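Local atomic coordinates of aminotransferase, class I and II (Erwinia tasmaniensis, PDB entry 5Z0Q), a protein that belongs to the class I and II aminotransferase family, a group of fold-type I enzymes, and holds pyridoxal-5'-phosphate in a pocket. Residues V108-A114 with A131-R137; H115-A121 with N165-L170; L191-Q195 with S225-R231. All blocks are in the same frame, centred on the assembly; numbering follows the deposited sequence.

Interaction 1 of 3, residues V108-A114 with A131-R137; sequences VRAFTEA and APKLAGR
Arg-137 reaches Thr-112 because its CG is turned anti to its own carbonyl carbon and the chain bends again at chi2 (-61°), folding the guanidinium back against residues 112-114. There NH2 of Arg-137 gives a hydrogen bond of 2.7 Å to O of Thr-112, nearly straight at the hydrogen (167°). The accepting oxygen lies in the guanidinium plane, while the donor stands well above the carbonyl plane rather than on a lone pair. Thr-112 and Arg-137 run past each other in opposite directions, with CG2 of the threonine 3.7 Å from NE of the arginine; the backbone N of Ala-114 sits over one guanidinium face, offset toward the rim.

Both helices, 101-111 and 127-134, belong to the alpha/beta fold of the family and are linked through strand 117-122. Helix 127-134 closes in a Schellman motif at Gly-136, whose positive phi (73°) sends the chain on into Arg-137.

Beside that turn, Val-108 packs against helix 127-134 and the residues just after it with both methyls: CG2 meets CB of Ala-131 at 4.1 Å, and CG1 lies 4.2 Å from CB of Ala-135, against Pro-132 and the aliphatic part of Arg-137 as well. Arg-109 runs alongside Ala-135 instead, its NE 3.4 Å from the CB, which lies at the guanidinium edge together with CB of Leu-134. Met-270 of the second subunit packs on this same Arg-109.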
loop_
_atom_site.group_PDB
_atom_site.type_symbol
_atom_site.label_atom_id
_atom_site.label_comp_id
_atom_site.label_asym_id
_atom_site.label_seq_id
_atom_site.Cartn_x
_atom_site.Cartn_y
_atom_site.Cartn_z
ATOM N N VAL A 108 -11.308 -9.870 -8.132
ATOM C CA VAL A 108 -11.247 -10.815 -9.243
ATOM C C VAL A 108 -10.527 -12.093 -8.824
ATOM O O VAL A 108 -10.942 -13.202 -9.184
ATOM C CB VAL A 108 -10.579 -10.157 -10.464
ATOM C CG1 VAL A 108 -10.424 -11.159 -11.596
ATOM C CG2 VAL A 108 -11.391 -8.956 -10.926
ATOM N N ARG A 109 -9.444 -11.964 -8.051
ATOM C CA ARG A 109 -8.696 -13.144 -7.628
ATOM C C ARG A 109 -9.478 -13.977 -6.619
ATOM O O ARG A 109 -9.272 -15.192 -6.533
ATOM C CB ARG A 109 -7.350 -12.733 -7.029
ATOM C CG ARG A 109 -6.537 -11.765 -7.872
ATOM C CD ARG A 109 -5.510 -12.466 -8.737
ATOM N NE ARG A 109 -4.775 -11.512 -9.565
ATOM C CZ ARG A 109 -3.664 -10.888 -9.184
ATOM N NH1 ARG A 109 -3.145 -11.119 -7.986
ATOM N NH2 ARG A 109 -3.068 -10.034 -10.005
ATOM N N ALA A 110 -10.372 -13.350 -5.854
ATOM C CA ALA A 110 -11.070 -14.030 -4.769
ATOM C C ALA A 110 -12.465 -14.511 -5.139
ATOM O O ALA A 110 -12.926 -15.514 -4.585
ATOM C CB ALA A 110 -11.174 -13.109 -3.547
ATOM N N PHE A 111 -13.152 -13.826 -6.052
ATOM C CA PHE A 111 -14.529 -14.155 -6.398
ATOM C C PHE A 111 -14.647 -14.836 -7.755
ATOM O O PHE A 111 -15.760 -14.969 -8.279
ATOM C CB PHE A 111 -15.391 -12.890 -6.368
ATOM C CG PHE A 111 -15.359 -12.168 -5.052
ATOM C CD1 PHE A 111 -15.309 -12.874 -3.860
ATOM C CD2 PHE A 111 -15.372 -10.784 -5.004
ATOM C CE1 PHE A 111 -15.276 -12.213 -2.646
ATOM C CE2 PHE A 111 -15.339 -10.117 -3.793
ATOM C CZ PHE A 111 -15.292 -10.832 -2.613
ATOM N N THR A 112 -13.533 -15.274 -8.336
ATOM C CA THR A 112 -13.530 -15.914 -9.642
ATOM C C THR A 112 -12.512 -17.044 -9.634
ATOM O O THR A 112 -11.533 -17.010 -8.882
ATOM C CB THR A 112 -13.199 -14.910 -10.760
ATOM O OG1 THR A 112 -13.881 -13.675 -10.511
ATOM C CG2 THR A 112 -13.634 -15.443 -12.114
ATOM N N GLU A 113 -12.754 -18.049 -10.467
ATOM C CA GLU A 113 -11.846 -19.174 -10.637
ATOM C C GLU A 113 -11.380 -19.238 -12.088
ATOM O O GLU A 113 -11.838 -18.477 -12.944
ATOM C CB GLU A 113 -12.514 -20.479 -10.193
ATOM C CG GLU A 113 -12.574 -20.627 -8.682
ATOM C CD GLU A 113 -13.783 -21.411 -8.216
ATOM O OE1 GLU A 113 -14.567 -21.860 -9.078
ATOM O OE2 GLU A 113 -13.950 -21.577 -6.988
ATOM N N ALA A 114 -10.455 -20.166 -12.355
ATOM C CA ALA A 114 -9.762 -20.188 -13.640
ATOM C C ALA A 114 -10.730 -20.364 -14.804
ATOM O O ALA A 114 -10.563 -19.740 -15.859
ATOM C CB ALA A 114 -8.713 -21.298 -13.649
ATOM N N ALA A 131 -7.350 -6.476 -14.750
ATOM C CA ALA A 131 -7.282 -7.402 -13.621
ATOM C C ALA A 131 -7.581 -8.839 -14.036
ATOM O O ALA A 131 -6.821 -9.740 -13.639
ATOM C CB ALA A 131 -8.205 -6.924 -12.495
ATOM N N PRO A 132 -8.636 -9.136 -14.808
ATOM C CA PRO A 132 -8.795 -10.518 -15.293
ATOM C C PRO A 132 -7.658 -10.958 -16.195
ATOM O O PRO A 132 -7.347 -12.153 -16.256
ATOM C CB PRO A 132 -10.131 -10.476 -16.050
ATOM C CG PRO A 132 -10.843 -9.292 -15.506
ATOM C CD PRO A 132 -9.775 -8.294 -15.212
ATOM N N LYS A 133 -7.026 -10.015 -16.896
ATOM C CA LYS A 133 -5.895 -10.352 -17.751
ATOM C C LYS A 133 -4.707 -10.837 -16.928
ATOM O O LYS A 133 -4.053 -11.821 -17.291
ATOM C CB LYS A 133 -5.515 -9.138 -18.597
ATOM C CG LYS A 133 -4.497 -9.406 -19.690
ATOM C CD LYS A 133 -4.245 -8.138 -20.492
ATOM C CE LYS A 133 -3.239 -8.366 -21.604
ATOM N NZ LYS A 133 -2.999 -7.116 -22.378
ATOM N N LEU A 134 -4.420 -10.165 -15.811
ATOM C CA LEU A 134 -3.312 -10.565 -14.953
ATOM C C LEU A 134 -3.649 -11.763 -14.077
ATOM O O LEU A 134 -2.732 -12.430 -13.586
ATOM C CB LEU A 134 -2.881 -9.394 -14.068
ATOM C CG LEU A 134 -2.509 -8.095 -14.783
ATOM C CD1 LEU A 134 -2.040 -7.049 -13.782
ATOM C CD2 LEU A 134 -1.450 -8.346 -15.846
ATOM N N ALA A 135 -4.931 -12.047 -13.870
ATOM C CA ALA A 135 -5.362 -13.168 -13.047
ATOM C C ALA A 135 -5.678 -14.415 -13.862
ATOM O O ALA A 135 -6.123 -15.416 -13.290
ATOM C CB ALA A 135 -6.587 -12.772 -12.216
ATOM N N GLY A 136 -5.459 -14.383 -15.174
ATOM C CA GLY A 136 -5.764 -15.531 -16.006
ATOM C C GLY A 136 -7.240 -15.761 -16.233
ATOM O O GLY A 136 -7.664 -16.910 -16.395
ATOM N N ARG A 137 -8.037 -14.697 -16.251
ATOM C CA ARG A 137 -9.478 -14.785 -16.444
ATOM C C ARG A 137 -9.855 -14.122 -17.761
ATOM O O ARG A 137 -9.426 -12.996 -18.037
ATOM C CB ARG A 137 -10.229 -14.114 -15.293
ATOM C CG ARG A 137 -9.765 -14.522 -13.905
ATOM C CD ARG A 137 -9.950 -16.009 -13.672
ATOM N NE ARG A 137 -10.060 -16.323 -12.250
ATOM C CZ ARG A 137 -9.022 -16.523 -11.443
ATOM N NH1 ARG A 137 -7.784 -16.439 -11.913
ATOM N NH2 ARG A 137 -9.222 -16.803 -10.163
#

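Interaction 2 of 3, residues H115-A121 with N165-L170; sequences HQSTVSA and NEKLLL
Val-119 and its neighbours pair with residues 168-170 in parallel register, as adjacent strands in the large mixed sheet of this fold-type I aminotransferase. Two backbone bonds hold the regular part: N of Val-119 to O of Leu-168 at 3.0 Å, and N of Leu-170 to O of Val-119 at 2.7 Å. Toward the start of the strands the register slips by one residue in a beta bulge. Here Ser-117 donates from its N to O of Asn-165 (3.0 Å), and its own O accepts from N of Lys-167 (3.0 Å).

Thr-118 and Leu-168 lie side by side, pointing the same way, on the face where Pro-132 of helix 127-134 packs on Thr-118. The opposite face carries Ser-117, Glu-166, Val-119 and Leu-169. With its CG anti to the carbonyl carbon (chi1 -66°), Glu-166 lays that CG 3.5 Å from CG2 of Val-119; the bend at chi2 then turns the carboxylate toward OG of Ser-117, which gives OE1 a weak bond. CD1 of Leu-169 reaches CB of Val-119 at 4.0 Å. At the start of the pair, Gln-116 lies across the aliphatic part of Lys-167, its OE1 3.3 Å from CG of the lysine.

Further out, that OE1 is held by N of Glu-113. Thr-118 OG1 and Ser-120 OG are hydrogen-bonded to ND1 and NE2 of His-139 respectively, and OE2 of Glu-166 is gripped by the backbone N atoms of Ser-163 and Gly-164.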
loop_
_atom_site.group_PDB
_atom_site.type_symbol
_atom_site.label_atom_id
_atom_site.label_comp_id
_atom_site.label_asym_id
_atom_site.label_seq_id
_atom_site.Cartn_x
_atom_site.Cartn_y
_atom_site.Cartn_z
ATOM N N HIS A 115 -11.748 -21.206 -14.636
ATOM C CA HIS A 115 -12.699 -21.467 -15.708
ATOM C C HIS A 115 -13.790 -20.410 -15.811
ATOM O O HIS A 115 -14.578 -20.449 -16.762
ATOM C CB HIS A 115 -13.342 -22.843 -15.515
ATOM C CG HIS A 115 -14.153 -22.958 -14.262
ATOM N ND1 HIS A 115 -13.580 -23.027 -13.011
ATOM C CD2 HIS A 115 -15.491 -23.014 -14.067
ATOM C CE1 HIS A 115 -14.531 -23.121 -12.098
ATOM N NE2 HIS A 115 -15.700 -23.115 -12.713
ATOM N N GLN A 116 -13.857 -19.475 -14.869
ATOM C CA GLN A 116 -14.907 -18.470 -14.839
ATOM C C GLN A 116 -14.403 -17.139 -15.385
ATOM O O GLN A 116 -13.205 -16.846 -15.375
ATOM C CB GLN A 116 -15.441 -18.295 -13.415
ATOM C CG GLN A 116 -16.160 -19.523 -12.880
ATOM C CD GLN A 116 -16.594 -19.368 -11.437
ATOM O OE1 GLN A 116 -15.926 -18.707 -10.642
ATOM N NE2 GLN A 116 -17.722 -19.978 -11.092
ATOM N N SER A 117 -15.343 -16.329 -15.864
ATOM C CA SER A 117 -15.038 -15.079 -16.542
ATOM C C SER A 117 -15.676 -13.905 -15.812
ATOM O O SER A 117 -16.484 -14.071 -14.894
ATOM C CB SER A 117 -15.520 -15.114 -18.000
ATOM O OG SER A 117 -16.932 -15.193 -18.074
ATOM N N THR A 118 -15.298 -12.703 -16.242
ATOM C CA THR A 118 -15.844 -11.461 -15.721
ATOM C C THR A 118 -16.586 -10.721 -16.827
ATOM O O THR A 118 -16.332 -10.923 -18.019
ATOM C CB THR A 118 -14.745 -10.559 -15.143
ATOM O OG1 THR A 118 -13.836 -10.184 -16.185
ATOM C CG2 THR A 118 -13.978 -11.282 -14.047
ATOM N N VAL A 119 -17.516 -9.859 -16.418
ATOM C CA VAL A 119 -18.305 -9.049 -17.338
ATOM C C VAL A 119 -18.211 -7.594 -16.907
ATOM O O VAL A 119 -18.324 -7.281 -15.717
ATOM C CB VAL A 119 -19.781 -9.495 -17.385
ATOM C CG1 VAL A 119 -20.520 -8.770 -18.503
ATOM C CG2 VAL A 119 -19.882 -10.992 -17.561
ATOM N N SER A 120 -18.010 -6.705 -17.876
ATOM C CA SER A 120 -18.006 -5.274 -17.616
ATOM C C SER A 120 -18.425 -4.551 -18.888
ATOM O O SER A 120 -18.693 -5.170 -19.921
ATOM C CB SER A 120 -16.631 -4.796 -17.139
ATOM O OG SER A 120 -15.728 -4.690 -18.225
ATOM N N ALA A 121 -18.482 -3.229 -18.802
ATOM C CA ALA A 121 -18.778 -2.400 -19.957
ATOM C C ALA A 121 -17.488 -2.032 -20.683
ATOM O O ALA A 121 -16.384 -2.179 -20.154
ATOM C CB ALA A 121 -19.526 -1.134 -19.538
ATOM N N ASN A 165 -19.906 -19.370 -18.192
ATOM C CA ASN A 165 -18.744 -19.276 -17.318
ATOM C C ASN A 165 -18.698 -17.977 -16.523
ATOM O O ASN A 165 -17.871 -17.857 -15.616
ATOM C CB ASN A 165 -17.455 -19.407 -18.136
ATOM C CG ASN A 165 -17.228 -20.814 -18.649
ATOM O OD1 ASN A 165 -18.153 -21.623 -18.712
ATOM N ND2 ASN A 165 -15.988 -21.114 -19.017
ATOM N N GLU A 166 -19.557 -17.014 -16.838
ATOM C CA GLU A 166 -19.500 -15.713 -16.187
ATOM C C GLU A 166 -19.810 -15.844 -14.701
ATOM O O GLU A 166 -20.638 -16.663 -14.294
ATOM C CB GLU A 166 -20.479 -14.747 -16.857
ATOM C CG GLU A 166 -20.128 -14.389 -18.305
ATOM C CD GLU A 166 -20.346 -15.531 -19.282
ATOM O OE1 GLU A 166 -19.383 -15.908 -19.984
ATOM O OE2 GLU A 166 -21.479 -16.055 -19.342
ATOM N N LYS A 167 -19.136 -15.030 -13.888
ATOM C CA LYS A 167 -19.233 -15.174 -12.439
ATOM C C LYS A 167 -19.217 -13.831 -11.716
ATOM O O LYS A 167 -19.930 -13.652 -10.722
ATOM C CB LYS A 167 -18.094 -16.058 -11.928
ATOM C CG LYS A 167 -18.083 -16.273 -10.422
ATOM C CD LYS A 167 -19.379 -16.900 -9.934
ATOM C CE LYS A 167 -19.139 -17.752 -8.695
ATOM N NZ LYS A 167 -18.323 -17.041 -7.671
ATOM N N LEU A 168 -18.414 -12.885 -12.195
ATOM C CA LEU A 168 -18.212 -11.609 -11.516
ATOM C C LEU A 168 -18.556 -10.471 -12.465
ATOM O O LEU A 168 -17.967 -10.360 -13.544
ATOM C CB LEU A 168 -16.772 -11.478 -11.015
ATOM C CG LEU A 168 -16.404 -10.199 -10.263
ATOM C CD1 LEU A 168 -17.299 -10.005 -9.051
ATOM C CD2 LEU A 168 -14.941 -10.230 -9.850
ATOM N N LEU A 169 -19.500 -9.626 -12.058
ATOM C CA LEU A 169 -19.914 -8.466 -12.837
ATOM C C LEU A 169 -19.213 -7.228 -12.294
ATOM O O LEU A 169 -19.364 -6.890 -11.115
ATOM C CB LEU A 169 -21.431 -8.288 -12.789
ATOM C CG LEU A 169 -21.976 -7.013 -13.438
ATOM C CD1 LEU A 169 -21.683 -6.998 -14.930
ATOM C CD2 LEU A 169 -23.466 -6.866 -13.178
ATOM N N LEU A 170 -18.455 -6.550 -13.153
ATOM C CA LEU A 170 -17.697 -5.363 -12.772
ATOM C C LEU A 170 -18.446 -4.126 -13.258
ATOM O O LEU A 170 -18.520 -3.872 -14.465
ATOM C CB LEU A 170 -16.286 -5.416 -13.351
ATOM C CG LEU A 170 -15.439 -6.632 -12.973
ATOM C CD1 LEU A 170 -14.062 -6.538 -13.604
ATOM C CD2 LEU A 170 -15.326 -6.765 -11.466
#

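Interaction 3 of 3, residues L191-Q195 with S225-R231; sequences LRFAQ and SDDAAQR
Leu-191 makes the apolar half of this contact, laying both methyls against the short helix 226-229. Its CG is anti to the backbone N (chi1 174°), and from there the forked end extends across to the other helix. CD1 meets CB of Ala-228 at 3.7 Å and has CD of Arg-231 at 4.1 Å; CD2 lies 3.8 Å from OG of Ser-225. That hydroxyl has a task of its own: Ser-225 is the N-cap, and its OG accepts a weak capping bond from N of Ala-228. The leucine packs against this first turn. Phe-221, in the loop before the short helix, also touches Leu-191.

One turn on, Ala-194 turns its CB toward the other segment, near NE of Arg-231, and its carbonyl O stands 3.6 Å from NH2 of that arginine, obliquely to the guanidinium.

Gln-195 is next and carries the polar half. Its chain is extended beyond CG and crosses that of Asp-227 obliquely, bringing NE2 to OD2 of Asp-227 at 3.0 Å. The bond is weak, its angle at the hydrogen being 126°, with the amide and carboxylate planes 79° apart. On the way, CG of Gln-195 sits 4.1 Å above the guanidinium plane of Arg-231, over its centre, and the two side chains cross at about a right angle.

The contact joins helix 184-197 to the short helix that leads into strand 232-236, part of the alpha/beta architecture of the family. OD2 of Asp-227 serves two partners, since it also forms a salt bridge of 2.8 Å with NH1 of Arg-231. NE of Arg-231 also gives a weak bond to O of Leu-199, and NH2 has a long, weak ion pair with Asp-198. The shared carboxylate probably helps balance the arginine's charge and fix the guanidinium against CG of Gln-195.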
loop_
_atom_site.group_PDB
_atom_site.type_symbol
_atom_site.label_atom_id
_atom_site.label_comp_id
_atom_site.label_asym_id
_atom_site.label_seq_id
_atom_site.Cartn_x
_atom_site.Cartn_y
_atom_site.Cartn_z
ATOM N N LEU A 191 -29.145 -5.132 -11.769
ATOM C CA LEU A 191 -29.334 -6.086 -10.682
ATOM C C LEU A 191 -30.078 -7.325 -11.162
ATOM O O LEU A 191 -29.711 -8.452 -10.807
ATOM C CB LEU A 191 -30.085 -5.425 -9.526
ATOM C CG LEU A 191 -30.472 -6.350 -8.373
ATOM C CD1 LEU A 191 -29.240 -7.018 -7.783
ATOM C CD2 LEU A 191 -31.240 -5.588 -7.301
ATOM N N ARG A 192 -31.128 -7.139 -11.968
ATOM C CA ARG A 192 -31.860 -8.284 -12.497
ATOM C C ARG A 192 -30.990 -9.120 -13.426
ATOM O O ARG A 192 -31.161 -10.341 -13.505
ATOM C CB ARG A 192 -33.128 -7.816 -13.215
ATOM C CG ARG A 192 -34.224 -7.346 -12.267
ATOM C CD ARG A 192 -35.517 -7.003 -12.995
ATOM N NE ARG A 192 -35.703 -5.560 -13.145
ATOM C CZ ARG A 192 -35.631 -4.910 -14.303
ATOM N NH1 ARG A 192 -35.387 -5.574 -15.425
ATOM N NH2 ARG A 192 -35.813 -3.597 -14.339
ATOM N N PHE A 193 -30.049 -8.485 -14.129
ATOM C CA PHE A 193 -29.110 -9.239 -14.950
ATOM C C PHE A 193 -28.181 -10.082 -14.087
ATOM O O PHE A 193 -27.852 -11.220 -14.444
ATOM C CB PHE A 193 -28.305 -8.288 -15.835
ATOM C CG PHE A 193 -27.230 -8.965 -16.639
ATOM C CD1 PHE A 193 -27.540 -9.631 -17.812
ATOM C CD2 PHE A 193 -25.908 -8.925 -16.226
ATOM C CE1 PHE A 193 -26.553 -10.250 -18.557
ATOM C CE2 PHE A 193 -24.917 -9.544 -16.967
ATOM C CZ PHE A 193 -25.241 -10.206 -18.134
ATOM N N ALA A 194 -27.750 -9.542 -12.945
ATOM C CA ALA A 194 -26.876 -10.299 -12.055
ATOM C C ALA A 194 -27.611 -11.476 -11.426
ATOM O O ALA A 194 -27.031 -12.552 -11.248
ATOM C CB ALA A 194 -26.306 -9.381 -10.974
ATOM N N GLN A 195 -28.890 -11.295 -11.088
ATOM C CA GLN A 195 -29.648 -12.371 -10.458
ATOM C C GLN A 195 -29.983 -13.475 -11.455
ATOM O O GLN A 195 -29.873 -14.664 -11.132
ATOM C CB GLN A 195 -30.925 -11.813 -9.831
ATOM C CG GLN A 195 -30.684 -10.790 -8.735
ATOM C CD GLN A 195 -31.950 -10.059 -8.339
ATOM O OE1 GLN A 195 -32.994 -10.214 -8.974
ATOM N NE2 GLN A 195 -31.867 -9.256 -7.284
ATOM N N SER A 225 -31.547 -3.500 -2.780
ATOM C CA SER A 225 -32.228 -4.493 -1.964
ATOM C C SER A 225 -31.188 -5.198 -1.107
ATOM O O SER A 225 -29.985 -4.948 -1.220
ATOM C CB SER A 225 -33.002 -5.488 -2.834
ATOM O OG SER A 225 -32.122 -6.259 -3.633
ATOM N N ASP A 226 -31.661 -6.090 -0.238
ATOM C CA ASP A 226 -30.752 -6.892 0.568
ATOM C C ASP A 226 -30.094 -8.003 -0.238
ATOM O O ASP A 226 -29.027 -8.486 0.154
ATOM C CB ASP A 226 -31.493 -7.480 1.769
ATOM C CG ASP A 226 -32.012 -6.410 2.708
ATOM O OD1 ASP A 226 -31.266 -5.445 2.981
ATOM O OD2 ASP A 226 -33.167 -6.529 3.165
ATOM N N ASP A 227 -30.706 -8.415 -1.350
ATOM C CA ASP A 227 -30.067 -9.394 -2.223
ATOM C C ASP A 227 -28.850 -8.795 -2.916
ATOM O O ASP A 227 -27.814 -9.458 -3.045
ATOM C CB ASP A 227 -31.068 -9.913 -3.254
ATOM C CG ASP A 227 -30.469 -10.963 -4.169
ATOM O OD1 ASP A 227 -30.347 -12.128 -3.736
ATOM O OD2 ASP A 227 -30.116 -10.622 -5.320
ATOM N N ALA A 228 -28.957 -7.542 -3.366
ATOM C CA ALA A 228 -27.816 -6.883 -3.990
ATOM C C ALA A 228 -26.686 -6.678 -2.990
ATOM O O ALA A 228 -25.507 -6.773 -3.349
ATOM C CB ALA A 228 -28.248 -5.545 -4.592
ATOM N N ALA A 229 -27.027 -6.394 -1.732
ATOM C CA ALA A 229 -26.002 -6.186 -0.716
ATOM C C ALA A 229 -25.242 -7.474 -0.423
ATOM O O ALA A 229 -24.022 -7.449 -0.227
ATOM C CB ALA A 229 -26.635 -5.629 0.558
ATOM N N GLN A 230 -25.941 -8.609 -0.395
ATOM C CA GLN A 230 -25.320 -9.887 -0.066
ATOM C C GLN A 230 -24.593 -10.525 -1.242
ATOM O O GLN A 230 -24.039 -11.618 -1.083
ATOM C CB GLN A 230 -26.373 -10.857 0.476
ATOM C CG GLN A 230 -26.974 -10.438 1.809
ATOM C CD GLN A 230 -25.944 -10.388 2.921
ATOM O OE1 GLN A 230 -25.016 -11.196 2.957
ATOM N NE2 GLN A 230 -26.098 -9.432 3.830
ATOM N N ARG A 231 -24.573 -9.878 -2.408
ATOM C CA ARG A 231 -23.925 -10.440 -3.586
ATOM C C ARG A 231 -22.892 -9.496 -4.193
ATOM O O ARG A 231 -22.375 -9.783 -5.280
ATOM C CB ARG A 231 -24.971 -10.811 -4.646
ATOM C CG ARG A 231 -25.568 -9.609 -5.368
ATOM C CD ARG A 231 -26.851 -9.955 -6.117
ATOM N NE ARG A 231 -26.695 -11.097 -7.014
ATOM C CZ ARG A 231 -27.296 -12.270 -6.840
ATOM N NH1 ARG A 231 -28.104 -12.457 -5.807
ATOM N NH2 ARG A 231 -27.095 -13.255 -7.706
#

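Overall arrangement
Interactions 1 and 2 form one continuous block: their centres are 9 Å apart and their segments alternate along the chain, helix 101-111 leading into strand 117-122 and that strand into helix 127-134. Val-108 of helix 101-111 packs on Leu-168, as does Thr-112 just after the helix, which sets interaction 1 against the strand pair of interaction 2. Strand 166-172 then leads to helix 184-197 of interaction 3, whose centre is 15 Å from that of interaction 2, without touching it, and 21 Å from that of interaction 1. The pyridoxal-5'-phosphate lies about 10 Å from the side chain of Leu-170 and about 12 Å from that of Ala-131.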